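Local coordinates for protein pullulanase (PDB 2YOC) that hydrolyses alpha-1,6-glucosidic linkages in pullulan and related dextrins and is exported by the type 2 secretion pathway, at residues I123-R128 / G144-Y149; S867-S872 / Q932-Y937; S892-N897 / P925-L930. One frame throughout, in Å; residues are numbered along the deposited sequence.

Interaction 1. Residues I123-R128 / G144-Y149; sequences IDSDLR and GNSAVY
Ser-125 and Ser-146 join the polar side of this contact through a hydroxyl-to-hydroxyl hydrogen bond, OG to OG 2.8 Å, in which either may donate. The Ser-146 OG also lies 2.6 Å from Asp-124 OD2. Both Asp-124 and Ser-125 set their side chains between their own backbone N and carbonyl carbon (chi1 43° and 63°), which turns the carboxylate and the hydroxyl toward the same serine.

Among the apolar contacts, Ile-123 lays CG2 against Ser-146 CA at 3.6 Å, while its CG1 runs past Gly-144 N. Farther along, Leu-127 CD2 meets Val-148 CG2 at 4.0 Å, the two side chains crossing at a slant; Ile-123, Leu-127 and Val-148 all reach Val-141 of strand 138-141 as well.

Within 144-149, Tyr-149 OH donates to Asn-145 OD1 at 2.7 Å, tilted 26° from the carbonyl plane; beside 123-128, Lys-121 NZ bonds the carbonyl oxygens of Ile-123 and Asp-124. In the pullulanase-associated domain, the loop after strand 138-141 is thus tied to the turn before strand 127-130 by a polar edge beside an aliphatic layer, and the nearby carboxylate would probably polarise the Ser-146 hydroxyl.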
# COMPACT_ATOMS: atom_id res chain seq x y z
N ILE B 123 -20.61 5.11 44.19
CA ILE B 123 -20.77 3.66 44.22
C ILE B 123 -21.07 3.21 42.79
O ILE B 123 -22.05 3.67 42.19
CB ILE B 123 -21.80 3.19 45.29
CG1 ILE B 123 -21.18 3.24 46.68
CG2 ILE B 123 -22.31 1.77 45.01
CD1 ILE B 123 -21.86 4.14 47.58
N ASP B 124 -20.17 2.35 42.24
CA ASP B 124 -20.18 1.78 40.88
C ASP B 124 -21.56 1.25 40.44
O ASP B 124 -22.07 1.67 39.39
CB ASP B 124 -19.07 0.70 40.71
CG ASP B 124 -18.90 -0.28 41.87
OD1 ASP B 124 -18.17 0.06 42.84
OD2 ASP B 124 -19.46 -1.40 41.79
N SER B 125 -22.16 0.37 41.26
CA SER B 125 -23.47 -0.23 41.04
C SER B 125 -24.61 0.68 41.52
O SER B 125 -24.45 1.46 42.47
CB SER B 125 -23.55 -1.59 41.74
OG SER B 125 -23.44 -1.50 43.16
N ASP B 126 -25.78 0.56 40.85
CA ASP B 126 -27.00 1.28 41.23
C ASP B 126 -27.54 0.55 42.46
O ASP B 126 -27.84 -0.65 42.39
CB ASP B 126 -28.04 1.26 40.09
CG ASP B 126 -27.59 1.81 38.75
OD1 ASP B 126 -26.49 2.39 38.68
OD2 ASP B 126 -28.35 1.66 37.77
N LEU B 127 -27.60 1.24 43.60
CA LEU B 127 -28.08 0.64 44.83
C LEU B 127 -29.59 0.45 44.80
O LEU B 127 -30.31 1.26 44.21
CB LEU B 127 -27.69 1.48 46.06
CG LEU B 127 -26.22 1.80 46.26
CD1 LEU B 127 -26.05 2.99 47.20
CD2 LEU B 127 -25.45 0.58 46.78
N ARG B 128 -30.06 -0.63 45.43
CA ARG B 128 -31.47 -0.95 45.58
C ARG B 128 -31.66 -1.34 47.03
O ARG B 128 -31.22 -2.42 47.44
CB ARG B 128 -31.92 -2.04 44.59
CG ARG B 128 -32.28 -1.49 43.21
CD ARG B 128 -32.83 -2.58 42.29
NE ARG B 128 -33.34 -2.04 41.02
CZ ARG B 128 -33.70 -2.79 39.97
NH1 ARG B 128 -33.61 -4.11 40.03
NH2 ARG B 128 -34.15 -2.21 38.86
N GLY B 144 -17.44 3.31 46.41
CA GLY B 144 -16.95 2.22 45.55
C GLY B 144 -17.13 0.82 46.11
O GLY B 144 -16.58 -0.14 45.56
N ASN B 145 -17.93 0.69 47.19
CA ASN B 145 -18.16 -0.54 47.94
C ASN B 145 -19.30 -1.42 47.42
O ASN B 145 -19.25 -2.63 47.65
CB ASN B 145 -18.36 -0.24 49.43
CG ASN B 145 -18.12 -1.39 50.37
OD1 ASN B 145 -19.06 -2.07 50.78
ND2 ASN B 145 -16.88 -1.60 50.78
N SER B 146 -20.33 -0.82 46.75
CA SER B 146 -21.52 -1.52 46.20
C SER B 146 -22.43 -2.15 47.26
O SER B 146 -23.62 -2.37 46.99
CB SER B 146 -21.14 -2.56 45.15
OG SER B 146 -20.75 -1.98 43.92
N ALA B 147 -21.87 -2.46 48.44
CA ALA B 147 -22.57 -3.11 49.55
C ALA B 147 -23.29 -2.13 50.44
O ALA B 147 -22.88 -0.97 50.59
CB ALA B 147 -21.60 -3.95 50.36
N VAL B 148 -24.38 -2.61 51.04
CA VAL B 148 -25.24 -1.87 51.95
C VAL B 148 -25.08 -2.50 53.35
O VAL B 148 -25.13 -3.73 53.48
CB VAL B 148 -26.71 -1.92 51.44
CG1 VAL B 148 -27.66 -1.26 52.41
CG2 VAL B 148 -26.84 -1.29 50.06
N TYR B 149 -24.86 -1.66 54.38
CA TYR B 149 -24.68 -2.10 55.77
C TYR B 149 -25.84 -1.63 56.63
O TYR B 149 -26.40 -0.57 56.35
CB TYR B 149 -23.33 -1.59 56.34
CG TYR B 149 -22.13 -2.00 55.52
CD1 TYR B 149 -21.74 -1.29 54.39
CD2 TYR B 149 -21.38 -3.12 55.87
CE1 TYR B 149 -20.65 -1.68 53.62
CE2 TYR B 149 -20.28 -3.51 55.12
CZ TYR B 149 -19.92 -2.79 53.99
OH TYR B 149 -18.86 -3.19 53.22

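Interaction 2. Residues S867-S872 / Q932-Y937; sequences SELLRS and QMTAFY
Glu-868 places its CB over one face of the Tyr-937 ring, 3.7 Å from the centroid and 18° off the normal, a CH-pi contact. The tyrosine CG is anti to its own backbone N (chi1 -162°), which carries the ring out from helix 927-945 to the short 3-10 segment. Beyond CB the glutamate chain bends at chi2, and its carboxylate leaves the ring for another partner, OE2 bonding to His-450 NE2 of helix 446-457.

The second pairing is aliphatic. Leu-870 crosses Met-933, modelled as selenomethionine, at a slant; the leucine CD2 approaches Met-933 CG at 3.5 Å, and the selenium at 4.0 Å. Met-933 points from the helix toward the loop, and its CG also runs past the carbonyl of Glu-868, CG to O 3.4 Å. On the neighbouring helical position, Thr-934 turns OG1 toward the loop, where Leu-869 CD2 touches it at 3.2 Å. That hydroxyl has its hydrogen bond within its own helix, to Leu-930 O.

No hydrogen bond links the two segments directly; instead they share a polar partner. Asp-863 bonds through one carboxylate oxygen to Tyr-937 OH and through the other to Ser-867 OG. It belongs to strand 860-864, the last of the eight-stranded parallel (beta/alpha)8 barrel of this glycosidase family, and the contact packs the loop leaving that strand against helix 927-945, whose side chains also meet helices 840-855 and 446-457. The chemistry implies a division of labour: the buried interface itself is carbon-on-ring and carbon-on-carbon packing, while polar ends are satisfied by third residues, and His-450 beside the buried glutamate may stabilise its charge.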
# COMPACT_ATOMS: atom_id res chain seq x y z
N SER B 867 -28.14 -27.41 5.60
CA SER B 867 -27.85 -26.49 4.49
C SER B 867 -28.25 -27.05 3.13
O SER B 867 -28.68 -26.29 2.26
CB SER B 867 -26.40 -26.03 4.49
OG SER B 867 -26.11 -25.42 5.73
N GLU B 868 -28.20 -28.40 3.02
CA GLU B 868 -28.61 -29.19 1.86
C GLU B 868 -30.15 -29.18 1.69
O GLU B 868 -30.65 -29.65 0.67
CB GLU B 868 -28.09 -30.65 2.01
CG GLU B 868 -28.87 -31.56 2.96
CD GLU B 868 -28.70 -31.37 4.46
OE1 GLU B 868 -27.93 -30.47 4.85
OE2 GLU B 868 -29.30 -32.16 5.23
N LEU B 869 -30.89 -28.71 2.73
CA LEU B 869 -32.34 -28.62 2.80
C LEU B 869 -32.74 -27.17 3.06
O LEU B 869 -33.72 -26.91 3.77
CB LEU B 869 -32.92 -29.56 3.87
CG LEU B 869 -32.50 -31.05 3.80
CD1 LEU B 869 -33.05 -31.83 4.98
CD2 LEU B 869 -32.89 -31.70 2.48
N LEU B 870 -31.96 -26.22 2.52
CA LEU B 870 -32.20 -24.77 2.61
C LEU B 870 -32.59 -24.30 4.02
O LEU B 870 -33.35 -23.34 4.16
CB LEU B 870 -33.28 -24.36 1.57
CG LEU B 870 -33.03 -24.82 0.14
CD1 LEU B 870 -34.28 -24.77 -0.67
CD2 LEU B 870 -31.96 -23.99 -0.52
N ARG B 871 -32.08 -24.99 5.06
CA ARG B 871 -32.41 -24.75 6.46
C ARG B 871 -32.56 -23.30 6.81
O ARG B 871 -31.73 -22.47 6.45
CB ARG B 871 -31.44 -25.43 7.44
CG ARG B 871 -31.93 -25.47 8.89
CD ARG B 871 -30.85 -25.98 9.82
NE ARG B 871 -31.31 -26.07 11.20
CZ ARG B 871 -30.63 -26.68 12.17
NH1 ARG B 871 -29.47 -27.27 11.90
NH2 ARG B 871 -31.12 -26.74 13.39
N SER B 872 -33.67 -23.04 7.51
CA SER B 872 -34.07 -21.76 8.05
C SER B 872 -34.39 -21.90 9.55
O SER B 872 -34.75 -22.97 10.04
CB SER B 872 -35.28 -21.23 7.29
OG SER B 872 -35.75 -20.01 7.86
N GLN B 932 -34.15 -30.26 -5.08
CA GLN B 932 -33.26 -29.55 -6.01
C GLN B 932 -31.92 -29.22 -5.27
O GLN B 932 -30.84 -29.54 -5.78
CB GLN B 932 -33.96 -28.26 -6.50
CG GLN B 932 -33.27 -27.48 -7.62
CD GLN B 932 -34.08 -26.27 -8.04
OE1 GLN B 932 -33.64 -25.11 -7.91
NE2 GLN B 932 -35.28 -26.49 -8.58
N MSE B 933 -32.02 -28.62 -4.05
CA MSE B 933 -30.85 -28.29 -3.23
C MSE B 933 -30.06 -29.54 -2.82
O MSE B 933 -28.83 -29.51 -2.89
CB MSE B 933 -31.23 -27.43 -2.02
CG MSE B 933 -30.04 -26.86 -1.26
SE MSE B 933 -28.91 -25.71 -2.36
CE MSE B 933 -27.21 -26.63 -2.07
N THR B 934 -30.74 -30.64 -2.39
CA THR B 934 -30.04 -31.88 -1.99
C THR B 934 -29.22 -32.39 -3.18
O THR B 934 -28.04 -32.68 -3.01
CB THR B 934 -31.01 -32.94 -1.44
OG1 THR B 934 -31.95 -32.33 -0.56
CG2 THR B 934 -30.31 -34.03 -0.69
N ALA B 935 -29.82 -32.40 -4.38
CA ALA B 935 -29.19 -32.81 -5.64
C ALA B 935 -27.94 -31.98 -5.93
O ALA B 935 -26.90 -32.55 -6.27
CB ALA B 935 -30.18 -32.68 -6.78
N PHE B 936 -28.03 -30.65 -5.73
CA PHE B 936 -26.90 -29.74 -5.91
C PHE B 936 -25.82 -30.01 -4.88
O PHE B 936 -24.64 -29.96 -5.22
CB PHE B 936 -27.35 -28.27 -5.76
CG PHE B 936 -28.14 -27.65 -6.89
CD1 PHE B 936 -28.10 -28.20 -8.18
CD2 PHE B 936 -28.85 -26.48 -6.70
CE1 PHE B 936 -28.78 -27.58 -9.24
CE2 PHE B 936 -29.55 -25.87 -7.75
CZ PHE B 936 -29.51 -26.43 -9.02
N TYR B 937 -26.20 -30.29 -3.63
CA TYR B 937 -25.26 -30.51 -2.55
C TYR B 937 -24.46 -31.78 -2.81
O TYR B 937 -23.21 -31.79 -2.69
CB TYR B 937 -26.02 -30.60 -1.24
CG TYR B 937 -25.19 -30.40 0.01
CD1 TYR B 937 -24.61 -31.49 0.67
CD2 TYR B 937 -25.10 -29.15 0.62
CE1 TYR B 937 -23.92 -31.32 1.87
CE2 TYR B 937 -24.42 -28.98 1.82
CZ TYR B 937 -23.85 -30.07 2.46
OH TYR B 937 -23.21 -29.90 3.66

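Interaction 3. Residues S892-N897 / P925-L930; sequences SLQDNN and PGEAEL
Leu-893 and Leu-930 form the apolar centre where a loop lies across the N-terminal end of helix 927-945, whose N-cap is Gly-926. Leu-930 CD1 reaches Leu-893 CB at 3.8 Å. The Leu-930 CG is anti to its carbonyl carbon (chi1 -48°), which places CD1 against the backbone of residues 893-895 and CD2 against Asn-896 CB.

Around this centre the two backbones meet mainly through CA-H...O contacts. Gly-926 CA points its hydrogen at Gln-894 O, 3.4 Å away and 158° at the hydrogen; in the reverse sense, Asp-895 CA addresses Pro-925 O at 3.6 Å. Leu-893 O lies beside Glu-927, near its CA, CB and CG. Asn-896 crosses the Pro-925 ring at a slant, ND2 near CG at 3.5 Å and OD1 near CD at 3.3 Å.

A second shell positions these groups. The Asn-896 amide is held at both ends, ND2 by Leu-870 O and OD1 by the backbone N of Tyr-898, which fixes the flat group beside the proline. Trp-827 of helix 826-833 touches both Asn-896 and Pro-925. Asp-895 forms an Asx turn, its OD2 accepting from Asn-897 N at 3.0 Å from above the carboxylate plane, and the same oxygen makes a salt bridge with Arg-888. On the helix side, the N-cap amide is used in the manner of one half of a capping box, glycine having no side chain to supply the other half: Gly-926 N donates to Glu-929 OE1 at 2.8 Å, meeting that oxygen on its anti side, 28° out of the carboxylate plane.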
# COMPACT_ATOMS: atom_id res chain seq x y z
N SER B 892 -38.73 -34.99 6.24
CA SER B 892 -39.82 -35.46 5.36
C SER B 892 -39.95 -34.51 4.14
O SER B 892 -40.83 -34.71 3.30
CB SER B 892 -41.13 -35.56 6.13
OG SER B 892 -41.90 -34.37 6.06
N LEU B 893 -39.07 -33.50 4.07
CA LEU B 893 -38.92 -32.47 3.03
C LEU B 893 -40.20 -31.79 2.56
O LEU B 893 -40.57 -31.89 1.39
CB LEU B 893 -38.09 -32.95 1.81
CG LEU B 893 -36.90 -33.89 1.99
CD1 LEU B 893 -36.10 -33.97 0.68
CD2 LEU B 893 -35.99 -33.45 3.14
N GLN B 894 -40.88 -31.09 3.45
CA GLN B 894 -42.08 -30.36 3.08
C GLN B 894 -41.77 -28.88 3.05
O GLN B 894 -42.36 -28.15 2.24
CB GLN B 894 -43.24 -30.66 4.06
CG GLN B 894 -43.73 -32.11 4.03
CD GLN B 894 -44.12 -32.56 2.64
OE1 GLN B 894 -43.51 -33.48 2.07
NE2 GLN B 894 -45.11 -31.89 2.03
N ASP B 895 -40.82 -28.45 3.91
CA ASP B 895 -40.36 -27.07 4.07
C ASP B 895 -39.03 -26.95 4.85
O ASP B 895 -38.65 -27.84 5.61
CB ASP B 895 -41.44 -26.21 4.77
CG ASP B 895 -41.62 -26.54 6.24
OD1 ASP B 895 -41.99 -27.69 6.55
OD2 ASP B 895 -41.37 -25.64 7.07
N ASN B 896 -38.38 -25.79 4.69
CA ASN B 896 -37.12 -25.42 5.30
C ASN B 896 -37.30 -24.70 6.65
O ASN B 896 -36.32 -24.15 7.18
CB ASN B 896 -36.33 -24.52 4.33
CG ASN B 896 -36.91 -23.13 4.13
OD1 ASN B 896 -38.12 -22.88 4.31
ND2 ASN B 896 -36.06 -22.20 3.73
N ASN B 897 -38.55 -24.70 7.20
CA ASN B 897 -38.87 -24.06 8.49
C ASN B 897 -38.77 -22.52 8.43
O ASN B 897 -38.56 -21.85 9.45
CB ASN B 897 -38.04 -24.69 9.64
CG ASN B 897 -38.60 -24.48 11.01
OD1 ASN B 897 -39.75 -24.81 11.30
ND2 ASN B 897 -37.75 -23.99 11.91
N PRO B 925 -39.65 -22.49 0.36
CA PRO B 925 -39.34 -23.75 -0.34
C PRO B 925 -40.26 -24.91 0.05
O PRO B 925 -40.75 -24.97 1.18
CB PRO B 925 -37.91 -24.06 0.10
CG PRO B 925 -37.35 -22.76 0.51
CD PRO B 925 -38.47 -22.01 1.11
N GLY B 926 -40.47 -25.81 -0.91
CA GLY B 926 -41.28 -27.02 -0.77
C GLY B 926 -40.51 -28.26 -1.19
O GLY B 926 -39.33 -28.16 -1.56
N GLU B 927 -41.16 -29.43 -1.15
CA GLU B 927 -40.52 -30.70 -1.51
C GLU B 927 -39.60 -30.61 -2.72
O GLU B 927 -38.51 -31.19 -2.70
CB GLU B 927 -41.57 -31.80 -1.70
CG GLU B 927 -41.03 -33.22 -1.70
CD GLU B 927 -42.09 -34.31 -1.82
OE1 GLU B 927 -43.20 -34.12 -1.28
OE2 GLU B 927 -41.79 -35.34 -2.46
N ALA B 928 -40.03 -29.85 -3.76
CA ALA B 928 -39.30 -29.65 -5.02
C ALA B 928 -37.98 -28.91 -4.86
O ALA B 928 -36.96 -29.33 -5.42
CB ALA B 928 -40.18 -28.94 -6.01
N GLU B 929 -38.00 -27.81 -4.11
CA GLU B 929 -36.83 -26.96 -3.89
C GLU B 929 -35.80 -27.67 -3.01
O GLU B 929 -34.60 -27.67 -3.34
CB GLU B 929 -37.25 -25.59 -3.31
CG GLU B 929 -38.11 -24.73 -4.24
CD GLU B 929 -39.54 -25.16 -4.53
OE1 GLU B 929 -40.38 -25.11 -3.60
OE2 GLU B 929 -39.83 -25.53 -5.69
N LEU B 930 -36.27 -28.33 -1.93
CA LEU B 930 -35.40 -29.08 -1.02
C LEU B 930 -34.71 -30.21 -1.79
O LEU B 930 -33.50 -30.36 -1.67
CB LEU B 930 -36.16 -29.58 0.23
CG LEU B 930 -37.03 -28.54 0.94
CD1 LEU B 930 -37.82 -29.15 2.03
CD2 LEU B 930 -36.21 -27.38 1.49

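In the fold
Interactions 2 and 3 are two parts of one packing region, with centres about 9 Å apart and both resting on helix 927-945. The contact 892-897 / 925-930 is nested inside the chain loop closed by 867-872 / 932-937, and the two loops also meet directly: Ser-872 N lies 2.9 Å from Asn-896 O, a probable hydrogen bond. Interaction 1 is remote, about 54 Å from interaction 2 and 55 Å from interaction 3 between centres, with nearest atoms about 35 Å away in each case. It belongs to an N-terminal module, whereas interaction 2 lies against the parallel eight-stranded barrel. None of the three supplies a calcium ligand.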